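Local coordinates for conserved hypothetical exported protein (PDB 4JJA) that probably acts as a peptidoglycan beta-N-acetylmuramidase of the NamZ family, releasing N-acetylmuramic acid from cell-wall glycan, though its function is unproven, at residues Q110-R115 with Y228-I233. Residues are numbered along the deposited sequence; the frame is centred on the assembly and turned at random.
Sequences QDVGLR and YLYPSI
Leu114 packs its whole isobutyl group against helix 224-233. Its CG meets the ring of Tyr230 obliquely, 3.6 Å from Tyr230 CD2, while its two methyls separate: CD2 also approaches Tyr230 CD2, and CD1 reaches past to Pro231 CB at 3.8 Å. The leucine and tyrosine side chains run alongside in opposite directions; the proline ring crosses the leucine at about a right angle. Tyr230 can extend toward the loop because its CG stands anti to the backbone N (chi1 -177°). Val112 is the looser partner, also oblique to the ring, through CG2 alone, 4.0 Å from Tyr230 CE2. The phenol end leaves this apolar patch: Tyr230 OH hydrogen-bonds a glycerol, probably from the crystallisation liquor, which may mark a pocket. Within the loop Gln110 NE2 donates to Asp111 O (2.9 Å, 169°), on a lone pair in the carbonyl plane. Phe251 meets Tyr230 edge-to-face. The buried contact joins a loop of the NamZ N-terminal family region, between strand 104-107 of the six-stranded parallel sheet and helix 119-132, to helix 224-233, which runs into the C-terminal family region and packs against helix 294-300 through Tyr228 and Leu229.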
loop_
_atom_site.group_PDB
_atom_site.type_symbol
_atom_site.label_atom_id
_atom_site.label_comp_id
_atom_site.label_asym_id
_atom_site.label_seq_id
_atom_site.Cartn_x
_atom_site.Cartn_y
_atom_site.Cartn_z
ATOM N N GLN A 110 2.877 -7.627 -3.767
ATOM C CA GLN A 110 1.511 -7.508 -3.215
ATOM C C GLN A 110 1.363 -6.216 -2.416
ATOM O O GLN A 110 1.985 -6.045 -1.359
ATOM C CB GLN A 110 1.161 -8.720 -2.347
ATOM C CG GLN A 110 -0.258 -8.672 -1.812
ATOM C CD GLN A 110 -1.293 -8.698 -2.931
ATOM O OE1 GLN A 110 -1.399 -9.682 -3.653
ATOM N NE2 GLN A 110 -2.044 -7.617 -3.084
ATOM N N ASP A 111 0.452 -5.345 -2.890
ATOM C CA ASP A 111 0.122 -4.063 -2.321
ATOM C C ASP A 111 -1.163 -4.160 -1.470
ATOM O O ASP A 111 -1.901 -5.147 -1.558
ATOM C CB ASP A 111 -0.126 -3.075 -3.522
ATOM C CG ASP A 111 -0.428 -1.705 -3.087
ATOM O OD1 ASP A 111 0.289 -1.199 -2.207
ATOM O OD2 ASP A 111 -1.430 -1.126 -3.602
ATOM N N VAL A 112 -1.513 -3.094 -0.732
ATOM C CA VAL A 112 -2.762 -3.054 0.042
ATOM C C VAL A 112 -3.725 -1.931 -0.329
ATOM O O VAL A 112 -4.783 -1.823 0.247
ATOM C CB VAL A 112 -2.499 -3.073 1.560
ATOM C CG1 VAL A 112 -1.683 -4.331 1.952
ATOM C CG2 VAL A 112 -1.785 -1.846 1.993
ATOM N N GLY A 113 -3.339 -1.098 -1.292
ATOM C CA GLY A 113 -4.257 -0.089 -1.844
ATOM C C GLY A 113 -4.438 1.227 -1.150
ATOM O O GLY A 113 -5.481 1.838 -1.239
ATOM N N LEU A 114 -3.397 1.675 -0.436
ATOM C CA LEU A 114 -3.445 2.916 0.291
ATOM C C LEU A 114 -2.373 3.866 -0.190
ATOM O O LEU A 114 -1.232 3.497 -0.450
ATOM C CB LEU A 114 -3.219 2.679 1.793
ATOM C CG LEU A 114 -4.460 2.344 2.593
ATOM C CD1 LEU A 114 -5.460 3.507 2.574
ATOM C CD2 LEU A 114 -5.040 0.992 2.168
ATOM N N ARG A 115 -2.740 5.135 -0.233
ATOM C CA ARG A 115 -1.772 6.179 -0.634
ATOM C C ARG A 115 -0.541 6.262 0.265
ATOM O O ARG A 115 0.518 6.632 -0.178
ATOM C CB ARG A 115 -2.493 7.511 -0.698
ATOM C CG ARG A 115 -1.714 8.635 -1.311
ATOM C CD ARG A 115 -2.510 9.909 -1.360
ATOM N NE ARG A 115 -2.784 10.432 -0.053
ATOM C CZ ARG A 115 -3.891 11.096 0.293
ATOM N NH1 ARG A 115 -4.880 11.297 -0.573
ATOM N NH2 ARG A 115 -4.022 11.527 1.566
ATOM N N TYR A 228 -8.424 -4.371 6.005
ATOM C CA TYR A 228 -9.636 -3.624 5.770
ATOM C C TYR A 228 -9.810 -2.406 6.660
ATOM O O TYR A 228 -10.399 -1.410 6.258
ATOM C CB TYR A 228 -10.869 -4.521 5.868
ATOM C CG TYR A 228 -10.928 -5.632 4.831
ATOM C CD1 TYR A 228 -10.650 -5.385 3.476
ATOM C CD2 TYR A 228 -11.365 -6.889 5.156
ATOM C CE1 TYR A 228 -10.743 -6.364 2.509
ATOM C CE2 TYR A 228 -11.478 -7.898 4.195
ATOM C CZ TYR A 228 -11.173 -7.663 2.876
ATOM O OH TYR A 228 -11.292 -8.651 1.938
ATOM N N LEU A 229 -9.325 -2.497 7.894
ATOM C CA LEU A 229 -9.352 -1.373 8.833
ATOM C C LEU A 229 -8.254 -0.338 8.622
ATOM O O LEU A 229 -8.394 0.804 9.024
ATOM C CB LEU A 229 -9.310 -1.906 10.284
ATOM C CG LEU A 229 -10.624 -2.488 10.804
ATOM C CD1 LEU A 229 -10.372 -3.230 12.116
ATOM C CD2 LEU A 229 -11.653 -1.392 10.975
ATOM N N TYR A 230 -7.166 -0.739 7.950
ATOM C CA TYR A 230 -6.010 0.078 7.742
ATOM C C TYR A 230 -6.337 1.497 7.232
ATOM O O TYR A 230 -5.756 2.472 7.769
ATOM C CB TYR A 230 -5.003 -0.698 6.871
ATOM C CG TYR A 230 -3.694 -0.049 6.579
ATOM C CD1 TYR A 230 -2.742 0.167 7.555
ATOM C CD2 TYR A 230 -3.341 0.241 5.285
ATOM C CE1 TYR A 230 -1.524 0.761 7.265
ATOM C CE2 TYR A 230 -2.129 0.825 4.974
ATOM C CZ TYR A 230 -1.233 1.117 5.959
ATOM O OH TYR A 230 -0.028 1.711 5.621
ATOM N N PRO A 231 -7.224 1.644 6.240
ATOM C CA PRO A 231 -7.483 3.009 5.790
ATOM C C PRO A 231 -7.973 3.965 6.857
ATOM O O PRO A 231 -7.672 5.158 6.809
ATOM C CB PRO A 231 -8.570 2.823 4.705
ATOM C CG PRO A 231 -8.390 1.425 4.258
ATOM C CD PRO A 231 -7.939 0.623 5.436
ATOM N N SER A 232 -8.751 3.437 7.794
ATOM C CA SER A 232 -9.324 4.232 8.891
ATOM C C SER A 232 -8.338 4.340 10.057
ATOM O O SER A 232 -8.081 5.413 10.579
ATOM C CB SER A 232 -10.639 3.601 9.382
ATOM O OG SER A 232 -11.606 3.553 8.351
ATOM N N ILE A 233 -7.743 3.246 10.425
ATOM C CA ILE A 233 -6.937 3.176 11.645
ATOM C C ILE A 233 -5.526 3.723 11.477
ATOM O O ILE A 233 -4.989 4.278 12.409
ATOM C CB ILE A 233 -6.953 1.715 12.206
ATOM C CG1 ILE A 233 -8.371 1.366 12.613
ATOM C CG2 ILE A 233 -5.991 1.506 13.393
ATOM C CD1 ILE A 233 -8.933 2.142 13.793
#